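Local structure of protein yxeP (Bacillus subtilis, 1YSJ) at residues P45-T55 with A96-Q104; M119-S130 with H374-L385. The protein probably catalyses the deacetylation of N-acetylcysteine to cysteine and acetate, using two divalent metal ions per subunit, in the pathway that recovers sulfur from S-(2-succino)cysteine. The protein carries 1 engineered substitution. All coordinates share one frame; numbering follows the deposited sequence.

Contact 1. Residues P45-T55 with A96-Q104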
loop_
_atom_site.group_PDB
_atom_site.type_symbol
_atom_site.label_atom_id
_atom_site.label_comp_id
_atom_site.label_asym_id
_atom_site.label_seq_id
_atom_site.Cartn_x
_atom_site.Cartn_y
_atom_site.Cartn_z
ATOM N N PRO A 45 -11.458 -16.449 -30.001
ATOM C CA PRO A 45 -11.827 -16.522 -28.596
ATOM C C PRO A 45 -12.566 -15.271 -28.121
ATOM O O PRO A 45 -12.330 -14.177 -28.635
ATOM C CB PRO A 45 -10.474 -16.647 -27.893
ATOM C CG PRO A 45 -9.537 -15.942 -28.764
ATOM C CD PRO A 45 -10.031 -16.108 -30.173
ATOM N N GLU A 46 -13.448 -15.447 -27.144
ATOM C CA GLU A 46 -14.200 -14.336 -26.573
ATOM C C GLU A 46 -14.092 -14.337 -25.049
ATOM O O GLU A 46 -13.957 -15.389 -24.427
ATOM C CB GLU A 46 -15.671 -14.387 -27.032
ATOM C CG GLU A 46 -15.870 -14.109 -28.534
ATOM C CD GLU A 46 -17.282 -14.406 -29.027
ATOM O OE1 GLU A 46 -17.716 -15.570 -28.901
ATOM O OE2 GLU A 46 -17.953 -13.484 -29.558
ATOM N N LEU A 47 -14.150 -13.148 -24.458
ATOM C CA LEU A 47 -14.032 -12.987 -23.004
ATOM C C LEU A 47 -15.350 -13.278 -22.275
ATOM O O LEU A 47 -16.400 -13.332 -22.904
ATOM C CB LEU A 47 -13.504 -11.584 -22.664
ATOM C CG LEU A 47 -12.122 -11.242 -23.245
ATOM C CD1 LEU A 47 -11.763 -9.776 -23.075
ATOM C CD2 LEU A 47 -11.048 -12.115 -22.622
ATOM N N SER A 48 -15.268 -13.486 -20.960
ATOM C CA SER A 48 -16.434 -13.720 -20.085
ATOM C C SER A 48 -17.596 -12.768 -20.359
ATOM O O SER A 48 -17.408 -11.550 -20.376
ATOM C CB SER A 48 -16.028 -13.597 -18.607
ATOM O OG SER A 48 -15.124 -14.620 -18.216
ATOM N N PHE A 49 -18.786 -13.343 -20.564
ATOM C CA PHE A 49 -20.025 -12.612 -20.893
ATOM C C PHE A 49 -20.030 -11.891 -22.255
ATOM O O PHE A 49 -20.965 -11.143 -22.562
ATOM C CB PHE A 49 -20.441 -11.651 -19.763
ATOM C CG PHE A 49 -20.963 -12.343 -18.532
ATOM C CD1 PHE A 49 -20.532 -11.951 -17.269
ATOM C CD2 PHE A 49 -21.883 -13.392 -18.634
ATOM C CE1 PHE A 49 -21.008 -12.583 -16.121
ATOM C CE2 PHE A 49 -22.360 -14.035 -17.494
ATOM C CZ PHE A 49 -21.923 -13.628 -16.231
ATOM N N GLN A 50 -19.000 -12.133 -23.063
ATOM C CA GLN A 50 -18.858 -11.504 -24.380
ATOM C C GLN A 50 -18.803 -12.559 -25.479
ATOM O O GLN A 50 -18.372 -12.280 -26.606
ATOM C CB GLN A 50 -17.601 -10.625 -24.428
ATOM C CG GLN A 50 -17.618 -9.451 -23.451
ATOM C CD GLN A 50 -16.490 -8.467 -23.706
ATOM O OE1 GLN A 50 -16.452 -7.793 -24.750
ATOM N NE2 GLN A 50 -15.572 -8.358 -22.743
ATOM N N GLU A 51 -19.255 -13.770 -25.140
ATOM C CA GLU A 51 -19.197 -14.920 -26.039
ATOM C C GLU A 51 -20.385 -14.946 -27.000
ATOM O O GLU A 51 -21.145 -15.913 -27.048
ATOM C CB GLU A 51 -19.107 -16.236 -25.250
ATOM C CG GLU A 51 -18.205 -16.205 -24.014
ATOM C CD GLU A 51 -18.938 -15.784 -22.733
ATOM O OE1 GLU A 51 -20.048 -15.218 -22.815
ATOM O OE2 GLU A 51 -18.396 -16.018 -21.632
ATOM N N VAL A 52 -20.529 -13.874 -27.768
ATOM C CA VAL A 52 -21.632 -13.713 -28.714
ATOM C C VAL A 52 -21.496 -14.674 -29.898
ATOM O O VAL A 52 -22.432 -15.407 -30.227
ATOM C CB VAL A 52 -21.742 -12.234 -29.196
ATOM C CG1 VAL A 52 -22.864 -12.059 -30.223
ATOM C CG2 VAL A 52 -21.965 -11.304 -27.999
ATOM N N GLU A 53 -20.321 -14.674 -30.518
ATOM C CA GLU A 53 -20.063 -15.498 -31.694
ATOM C C GLU A 53 -19.917 -16.969 -31.339
ATOM O O GLU A 53 -20.322 -17.837 -32.111
ATOM C CB GLU A 53 -18.815 -15.007 -32.439
ATOM C CG GLU A 53 -18.977 -13.648 -33.123
ATOM C CD GLU A 53 -20.182 -13.586 -34.047
ATOM O OE1 GLU A 53 -20.303 -14.455 -34.938
ATOM O OE2 GLU A 53 -21.008 -12.665 -33.884
ATOM N N THR A 54 -19.331 -17.237 -30.173
ATOM C CA THR A 54 -19.175 -18.597 -29.655
ATOM C C THR A 54 -20.553 -19.232 -29.425
ATOM O O THR A 54 -20.802 -20.361 -29.854
ATOM C CB THR A 54 -18.342 -18.604 -28.350
ATOM O OG1 THR A 54 -17.135 -17.857 -28.555
ATOM C CG2 THR A 54 -17.985 -20.016 -27.922
ATOM N N THR A 55 -21.441 -18.484 -28.772
ATOM C CA THR A 55 -22.827 -18.891 -28.553
ATOM C C THR A 55 -23.534 -19.161 -29.886
ATOM O O THR A 55 -24.282 -20.129 -30.021
ATOM C CB THR A 55 -23.581 -17.810 -27.756
ATOM O OG1 THR A 55 -22.978 -17.675 -26.465
ATOM C CG2 THR A 55 -25.052 -18.154 -27.589
ATOM N N ALA A 96 -20.048 -27.694 -20.026
ATOM C CA ALA A 96 -18.801 -27.164 -20.587
ATOM C C ALA A 96 -18.756 -25.642 -20.418
ATOM O O ALA A 96 -19.791 -24.978 -20.462
ATOM C CB ALA A 96 -18.672 -27.537 -22.061
ATOM N N ASP A 97 -17.560 -25.098 -20.221
ATOM C CA ASP A 97 -17.358 -23.643 -20.145
ATOM C C ASP A 97 -16.870 -23.087 -21.479
ATOM O O ASP A 97 -16.093 -23.737 -22.173
ATOM C CB ASP A 97 -16.399 -23.269 -19.006
ATOM C CG ASP A 97 -15.290 -24.296 -18.795
ATOM O OD1 ASP A 97 -15.016 -25.114 -19.703
ATOM O OD2 ASP A 97 -14.689 -24.282 -17.702
ATOM N N ILE A 98 -17.331 -21.891 -21.845
ATOM C CA ILE A 98 -17.104 -21.380 -23.209
ATOM C C ILE A 98 -16.242 -20.106 -23.342
ATOM O O ILE A 98 -15.975 -19.660 -24.458
ATOM C CB ILE A 98 -18.450 -21.194 -23.987
ATOM C CG1 ILE A 98 -19.288 -20.042 -23.402
ATOM C CG2 ILE A 98 -19.241 -22.498 -24.007
ATOM C CD1 ILE A 98 -20.485 -19.633 -24.265
ATOM N N ASP A 99 -15.817 -19.527 -22.217
ATOM C CA ASP A 99 -15.092 -18.244 -22.224
ATOM C C ASP A 99 -13.559 -18.369 -22.276
ATOM O O ASP A 99 -12.986 -19.331 -21.773
ATOM C CB ASP A 99 -15.519 -17.367 -21.036
ATOM C CG ASP A 99 -15.206 -17.997 -19.678
ATOM O OD1 ASP A 99 -15.176 -19.246 -19.555
ATOM O OD2 ASP A 99 -15.008 -17.224 -18.716
ATOM N N ALA A 100 -12.914 -17.376 -22.890
ATOM C CA ALA A 100 -11.455 -17.312 -22.996
ATOM C C ALA A 100 -10.855 -16.282 -22.023
ATOM O O ALA A 100 -11.534 -15.821 -21.099
ATOM C CB ALA A 100 -11.054 -17.003 -24.419
ATOM N N LEU A 101 -9.593 -15.913 -22.248
ATOM C CA LEU A 101 -8.844 -15.072 -21.306
ATOM C C LEU A 101 -8.144 -13.873 -21.944
ATOM O O LEU A 101 -7.742 -13.944 -23.105
ATOM C CB LEU A 101 -7.822 -15.919 -20.545
ATOM C CG LEU A 101 -8.388 -16.804 -19.432
ATOM C CD1 LEU A 101 -7.450 -17.971 -19.173
ATOM C CD2 LEU A 101 -8.661 -16.006 -18.149
ATOM N N PRO A 102 -7.991 -12.768 -21.180
ATOM C CA PRO A 102 -7.291 -11.573 -21.669
ATOM C C PRO A 102 -5.770 -11.756 -21.684
ATOM O O PRO A 102 -5.038 -11.015 -21.016
ATOM C CB PRO A 102 -7.697 -10.497 -20.658
ATOM C CG PRO A 102 -7.900 -11.256 -19.382
ATOM C CD PRO A 102 -8.494 -12.579 -19.802
ATOM N N ILE A 103 -5.304 -12.739 -22.447
ATOM C CA ILE A 103 -3.881 -13.018 -22.562
ATOM C C ILE A 103 -3.512 -13.124 -24.043
ATOM O O ILE A 103 -4.276 -13.678 -24.834
ATOM C CB ILE A 103 -3.496 -14.335 -21.832
ATOM C CG1 ILE A 103 -4.072 -14.372 -20.412
ATOM C CG2 ILE A 103 -1.977 -14.510 -21.800
ATOM C CD1 ILE A 103 -4.156 -15.761 -19.808
ATOM N N GLN A 104 -2.354 -12.581 -24.410
ATOM C CA GLN A 104 -1.836 -12.691 -25.773
ATOM C C GLN A 104 -1.270 -14.091 -26.012
ATOM O O GLN A 104 -0.392 -14.551 -25.274
ATOM C CB GLN A 104 -0.760 -11.622 -26.029
ATOM C CG GLN A 104 -0.022 -11.744 -27.363
ATOM C CD GLN A 104 -0.898 -11.417 -28.567
ATOM O OE1 GLN A 104 -1.572 -10.385 -28.597
ATOM N NE2 GLN A 104 -0.878 -12.291 -29.570
HETATM O O HOH W 1 -14.864 -18.002 -26.488
HETATM O O HOH W 2 -12.766 -14.087 -19.370
#
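Ala100 and Glu46 meet main chain to main chain: Ala100 N donates to Glu46 O at 2.7 Å with an N-H...O angle of 160°. Beside this bond the Ala100 methyl rests on Pro45 CB, 3.5 Å away. The second direct hydrogen bond runs from Ser48 OG to Asp99 OD2 (2.7 Å) and uses the anti lone pair, the one turned away from OD1. Leu47 leaves its backbone away from 96-104, yet its CD2 comes back to the Leu101-Pro102 peptide, 3.4 Å from Pro102 N. A bend at chi2 (90°) brings the Glu51 carboxylate alongside Asp99, with OE2 3.2 Å from Asp99 CB. At the other end Ile98 CD1 packs on Glu51 CB at 3.8 Å, while Thr54 CG2 lies against the Ile98 backbone.

Two waters bridge the segments as well. One accepts from Glu46 N and donates to Thr54 OG1 and Ile98 O; the other accepts from Ser48 N and donates to Ala100 O.

Further out, the Glu51 carboxylate is held by Thr77, by Ala156 N and by Phe49 N, which comes from above its plane. The Glu46 carboxylate takes Glu53 N on a syn lone pair of OE2 (2.8 Å) and Thr54 N on OE1. Asp99 also accepts from Glu158 N and from His124 ND1, which makes it a second-shell partner of a nickel-binding histidine.

The contact thus joins the loop 45-51 and the first turn of helix 52-64 to the loop leaving strand 91-97, where Ile98 also touches Phe153 of strand 148-154 and Thr128 of helix 124-139.

Contact 2. Residues M119-S130 with H374-L385. With NI (nickel (II) ion), chain C; NI (nickel (II) ion), chain D.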
loop_
_atom_site.group_PDB
_atom_site.type_symbol
_atom_site.label_atom_id
_atom_site.label_comp_id
_atom_site.label_asym_id
_atom_site.label_seq_id
_atom_site.Cartn_x
_atom_site.Cartn_y
_atom_site.Cartn_z
HETATM N N MSE A 119 -7.101 -15.158 -25.686
HETATM C CA MSE A 119 -6.698 -16.536 -25.948
HETATM C C MSE A 119 -7.446 -17.540 -25.086
HETATM O O MSE A 119 -7.684 -17.297 -23.904
HETATM C CB MSE A 119 -5.192 -16.716 -25.733
HETATM C CG MSE A 119 -4.745 -18.168 -25.663
HETATM SE SE MSE A 119 -2.891 -18.443 -25.139
HETATM C CE MSE A 119 -2.661 -16.907 -24.028
ATOM N N HIS A 120 -7.788 -18.673 -25.692
ATOM C CA HIS A 120 -8.280 -19.834 -24.967
ATOM C C HIS A 120 -7.118 -20.566 -24.292
ATOM O O HIS A 120 -6.729 -21.659 -24.712
ATOM C CB HIS A 120 -9.051 -20.768 -25.913
ATOM C CG HIS A 120 -10.515 -20.469 -25.994
ATOM N ND1 HIS A 120 -11.364 -20.620 -24.919
ATOM C CD2 HIS A 120 -11.283 -20.035 -27.021
ATOM C CE1 HIS A 120 -12.591 -20.283 -25.277
ATOM N NE2 HIS A 120 -12.568 -19.921 -26.548
ATOM N N ALA A 121 -6.574 -19.953 -23.243
ATOM C CA ALA A 121 -5.393 -20.468 -22.545
ATOM C C ALA A 121 -5.739 -21.450 -21.422
ATOM O O ALA A 121 -4.872 -21.851 -20.646
ATOM C CB ALA A 121 -4.554 -19.308 -22.004
ATOM N N CYS A 122 -7.004 -21.837 -21.344
ATOM C CA CYS A 122 -7.456 -22.777 -20.324
ATOM C C CYS A 122 -8.169 -23.994 -20.936
ATOM O O CYS A 122 -8.701 -24.831 -20.214
ATOM C CB CYS A 122 -8.351 -22.060 -19.309
ATOM S SG CYS A 122 -8.342 -22.796 -17.651
ATOM N N GLY A 123 -8.172 -24.077 -22.267
ATOM C CA GLY A 123 -8.736 -25.229 -22.985
ATOM C C GLY A 123 -10.258 -25.322 -23.035
ATOM O O GLY A 123 -10.802 -26.393 -23.288
ATOM N N HIS A 124 -10.946 -24.203 -22.821
ATOM C CA HIS A 124 -12.412 -24.178 -22.821
ATOM C C HIS A 124 -12.994 -24.409 -24.213
ATOM O O HIS A 124 -14.134 -24.877 -24.356
ATOM C CB HIS A 124 -12.922 -22.865 -22.230
ATOM C CG HIS A 124 -12.605 -22.694 -20.775
ATOM N ND1 HIS A 124 -13.178 -21.707 -20.000
ATOM C CD2 HIS A 124 -11.783 -23.389 -19.951
ATOM C CE1 HIS A 124 -12.711 -21.793 -18.767
ATOM N NE2 HIS A 124 -11.865 -22.806 -18.709
ATOM N N ASP A 125 -12.209 -24.068 -25.235
ATOM C CA ASP A 125 -12.527 -24.429 -26.606
ATOM C C ASP A 125 -12.604 -25.960 -26.732
ATOM O O ASP A 125 -13.568 -26.491 -27.290
ATOM C CB ASP A 125 -11.505 -23.824 -27.590
ATOM C CG ASP A 125 -10.055 -24.153 -27.233
ATOM O OD1 ASP A 125 -9.742 -24.361 -26.041
ATOM O OD2 ASP A 125 -9.214 -24.188 -28.156
ATOM N N PHE A 126 -11.598 -26.650 -26.183
ATOM C CA PHE A 126 -11.594 -28.111 -26.069
ATOM C C PHE A 126 -12.798 -28.676 -25.306
ATOM O O PHE A 126 -13.438 -29.612 -25.785
ATOM C CB PHE A 126 -10.278 -28.608 -25.455
ATOM C CG PHE A 126 -10.328 -30.031 -24.958
ATOM C CD1 PHE A 126 -10.285 -31.099 -25.850
ATOM C CD2 PHE A 126 -10.407 -30.302 -23.593
ATOM C CE1 PHE A 126 -10.333 -32.413 -25.394
ATOM C CE2 PHE A 126 -10.454 -31.615 -23.123
ATOM C CZ PHE A 126 -10.417 -32.673 -24.027
ATOM N N HIS A 127 -13.099 -28.121 -24.131
ATOM C CA HIS A 127 -14.249 -28.578 -23.341
ATOM C C HIS A 127 -15.537 -28.484 -24.147
ATOM O O HIS A 127 -16.323 -29.435 -24.177
ATOM C CB HIS A 127 -14.415 -27.785 -22.039
ATOM C CG HIS A 127 -13.229 -27.850 -21.128
ATOM N ND1 HIS A 127 -12.936 -26.854 -20.222
ATOM C CD2 HIS A 127 -12.254 -28.780 -20.994
ATOM C CE1 HIS A 127 -11.837 -27.173 -19.563
ATOM N NE2 HIS A 127 -11.401 -28.333 -20.017
ATOM N N THR A 128 -15.728 -27.334 -24.799
ATOM C CA THR A 128 -16.912 -27.059 -25.610
ATOM C C THR A 128 -17.062 -28.043 -26.770
ATOM O O THR A 128 -18.104 -28.689 -26.899
ATOM C CB THR A 128 -16.914 -25.590 -26.121
ATOM O OG1 THR A 128 -17.021 -24.703 -24.998
ATOM C CG2 THR A 128 -18.072 -25.332 -27.086
ATOM N N ALA A 129 -16.023 -28.165 -27.593
ATOM C CA ALA A 129 -16.044 -29.082 -28.738
ATOM C C ALA A 129 -16.288 -30.541 -28.327
ATOM O O ALA A 129 -17.050 -31.244 -28.988
ATOM C CB ALA A 129 -14.768 -28.959 -29.553
ATOM N N SER A 130 -15.659 -30.970 -27.230
ATOM C CA SER A 130 -15.849 -32.315 -26.667
ATOM C C SER A 130 -17.298 -32.598 -26.307
ATOM O O SER A 130 -17.840 -33.634 -26.693
ATOM C CB SER A 130 -14.984 -32.517 -25.420
ATOM O OG SER A 130 -13.610 -32.598 -25.750
ATOM N N HIS A 374 -3.518 -21.108 -18.284
ATOM C CA HIS A 374 -3.322 -19.649 -18.347
ATOM C C HIS A 374 -1.984 -19.188 -18.934
ATOM O O HIS A 374 -1.761 -17.991 -19.112
ATOM C CB HIS A 374 -3.580 -18.986 -16.984
ATOM C CG HIS A 374 -5.017 -19.008 -16.565
ATOM N ND1 HIS A 374 -5.629 -17.936 -15.951
ATOM C CD2 HIS A 374 -5.967 -19.965 -16.685
ATOM C CE1 HIS A 374 -6.891 -18.237 -15.699
ATOM N NE2 HIS A 374 -7.122 -19.462 -16.134
ATOM N N HIS A 375 -1.103 -20.132 -19.242
ATOM C CA HIS A 375 0.164 -19.802 -19.872
ATOM C C HIS A 375 -0.082 -19.386 -21.327
ATOM O O HIS A 375 -0.913 -19.986 -21.998
ATOM C CB HIS A 375 1.116 -20.998 -19.805
ATOM C CG HIS A 375 2.545 -20.648 -20.071
ATOM N ND1 HIS A 375 3.461 -20.442 -19.062
ATOM C CD2 HIS A 375 3.216 -20.464 -21.233
ATOM C CE1 HIS A 375 4.635 -20.144 -19.590
ATOM N NE2 HIS A 375 4.513 -20.152 -20.906
ATOM N N PRO A 376 0.619 -18.340 -21.807
ATOM C CA PRO A 376 0.557 -17.928 -23.221
ATOM C C PRO A 376 0.845 -19.046 -24.239
ATOM O O PRO A 376 0.332 -19.000 -25.360
ATOM C CB PRO A 376 1.633 -16.842 -23.319
ATOM C CG PRO A 376 1.739 -16.291 -21.943
ATOM C CD PRO A 376 1.492 -17.450 -21.017
ATOM N N ALA A 377 1.656 -20.028 -23.850
ATOM C CA ALA A 377 2.036 -21.133 -24.737
ATOM C C ALA A 377 1.254 -22.419 -24.449
ATOM O O ALA A 377 1.606 -23.490 -24.950
ATOM C CB ALA A 377 3.542 -21.389 -24.662
ATOM N N PHE A 378 0.195 -22.295 -23.646
ATOM C CA PHE A 378 -0.676 -23.417 -23.282
ATOM C C PHE A 378 -1.141 -24.215 -24.507
ATOM O O PHE A 378 -1.575 -23.635 -25.508
ATOM C CB PHE A 378 -1.881 -22.894 -22.488
ATOM C CG PHE A 378 -2.974 -23.904 -22.284
ATOM C CD1 PHE A 378 -2.982 -24.720 -21.157
ATOM C CD2 PHE A 378 -4.012 -24.024 -23.210
ATOM C CE1 PHE A 378 -4.004 -25.653 -20.954
ATOM C CE2 PHE A 378 -5.037 -24.955 -23.019
ATOM C CZ PHE A 378 -5.031 -25.772 -21.886
ATOM N N THR A 379 -1.040 -25.540 -24.408
ATOM C CA THR A 379 -1.413 -26.459 -25.490
ATOM C C THR A 379 -2.223 -27.648 -24.974
ATOM O O THR A 379 -2.302 -27.890 -23.766
ATOM C CB THR A 379 -0.170 -27.044 -26.204
ATOM O OG1 THR A 379 0.714 -27.617 -25.232
ATOM C CG2 THR A 379 0.569 -25.977 -27.016
ATOM N N LEU A 380 -2.810 -28.391 -25.909
ATOM C CA LEU A 380 -3.474 -29.655 -25.609
ATOM C C LEU A 380 -3.424 -30.571 -26.833
ATOM O O LEU A 380 -3.435 -30.095 -27.969
ATOM C CB LEU A 380 -4.917 -29.423 -25.129
ATOM C CG LEU A 380 -5.904 -28.689 -26.045
ATOM C CD1 LEU A 380 -6.786 -29.672 -26.825
ATOM C CD2 LEU A 380 -6.758 -27.732 -25.220
ATOM N N ASP A 381 -3.348 -31.878 -26.589
ATOM C CA ASP A 381 -3.345 -32.882 -27.654
ATOM C C ASP A 381 -4.794 -33.143 -28.050
ATOM O O ASP A 381 -5.605 -33.561 -27.219
ATOM C CB ASP A 381 -2.678 -34.170 -27.163
ATOM C CG ASP A 381 -2.212 -35.076 -28.296
ATOM O OD1 ASP A 381 -2.953 -35.256 -29.290
ATOM O OD2 ASP A 381 -1.098 -35.637 -28.178
ATOM N N GLU A 382 -5.113 -32.892 -29.318
ATOM C CA GLU A 382 -6.496 -32.951 -29.807
ATOM C C GLU A 382 -7.064 -34.371 -29.908
ATOM O O GLU A 382 -8.254 -34.546 -30.174
ATOM C CB GLU A 382 -6.629 -32.210 -31.143
ATOM C CG GLU A 382 -6.544 -30.690 -31.010
ATOM C CD GLU A 382 -6.243 -29.977 -32.324
ATOM O OE1 GLU A 382 -5.523 -30.548 -33.173
ATOM O OE2 GLU A 382 -6.716 -28.833 -32.500
ATOM N N GLU A 383 -6.223 -35.378 -29.682
ATOM C CA GLU A 383 -6.689 -36.764 -29.604
ATOM C C GLU A 383 -7.637 -36.973 -28.417
ATOM O O GLU A 383 -8.471 -37.882 -28.435
ATOM C CB GLU A 383 -5.511 -37.744 -29.525
ATOM C CG GLU A 383 -4.568 -37.727 -30.739
ATOM C CD GLU A 383 -5.094 -38.500 -31.948
ATOM O OE1 GLU A 383 -6.319 -38.745 -32.044
ATOM O OE2 GLU A 383 -4.266 -38.862 -32.814
ATOM N N ALA A 384 -7.507 -36.118 -27.403
ATOM C CA ALA A 384 -8.377 -36.145 -26.222
ATOM C C ALA A 384 -9.836 -35.798 -26.542
ATOM O O ALA A 384 -10.729 -36.061 -25.733
ATOM C CB ALA A 384 -7.835 -35.222 -25.141
ATOM N N LEU A 385 -10.065 -35.209 -27.716
ATOM C CA LEU A 385 -11.409 -34.864 -28.178
ATOM C C LEU A 385 -12.274 -36.098 -28.399
ATOM O O LEU A 385 -13.467 -36.087 -28.104
ATOM C CB LEU A 385 -11.344 -34.031 -29.456
ATOM C CG LEU A 385 -11.032 -32.541 -29.302
ATOM C CD1 LEU A 385 -10.549 -31.956 -30.633
ATOM C CD2 LEU A 385 -12.247 -31.778 -28.773
HETATM NI NI NI C . -10.737 -23.454 -17.126
HETATM NI NI NI D . -8.985 -20.760 -16.206
HETATM O O HOH W 3 -10.655 -22.459 -15.530
HETATM O O HOH W 4 -12.786 -23.951 -16.273
HETATM O O HOH W 5 -8.545 -21.609 -14.070
#
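Cys122 turns SG anti to its amide nitrogen (chi1 -152°), and His374 sets its ring beside its own amide (chi1 -69°), which lets the sulfur and the imidazole share one nickel. This is the dinuclear centre of the M20 peptidase fold, with a thiolate as bridge: Cys122 SG lies 2.5 Å from the nickel of chain C and 2.6 Å from that of chain D. His124 NE2 binds the former at 2.0 Å and His374 NE2 the latter at 2.3 Å; a water also bridges the pair, and His182 and Glu158 complete the protein ligands.

One main-chain hydrogen bond links the two metal-binding loops. His374 N donates to Ala121 O at 2.8 Å, arriving 38° out of the carbonyl plane. The same oxygen sits over a face of the Phe378 ring, 3.2 Å from CG, with Cys122 N over that face too. Gly123 passes by the far end of the ring so closely that a beta carbon would crowd both Phe378 CZ and Leu380 CD2. Replacing Phe378 by an alanine would probably open a gap beside residues 121-123, where the ring face had met Ala121 O, and leave the loop presenting Cys122 freer to shift.

Along helix 124-139 the contact becomes apolar. Phe126 CB meets Leu380 CD2, its ring turns an edge to the Ala384 backbone, and CD1 lies 3.6 Å from Leu385 CD2. Ser130 OG, which donates to Phe126 O one turn back and sits over a face of the Phe126 ring, has the Leu385 CD2 methyl 3.4 Å away.

From the N terminus, contact 1 closes a loop of 40 residues that holds most of helix 52-64 and strands 68-69, 79-84 and most of 91-97. Only after it is closed does contact 2 open, closing 243 residues that include the whole four-stranded antiparallel sheet. The two loops are therefore in series, neither nested nor crossing. In space their centres lie 13 Å apart and they touch directly: Leu101 N is 2.9 Å from Met119 O, and Asp97 OD1 is 2.8 Å from His127 ND1, both probable hydrogen bonds. Together they tie the starts of helices 52-64, 124-139 and 384-402 to the end of strand 91-97.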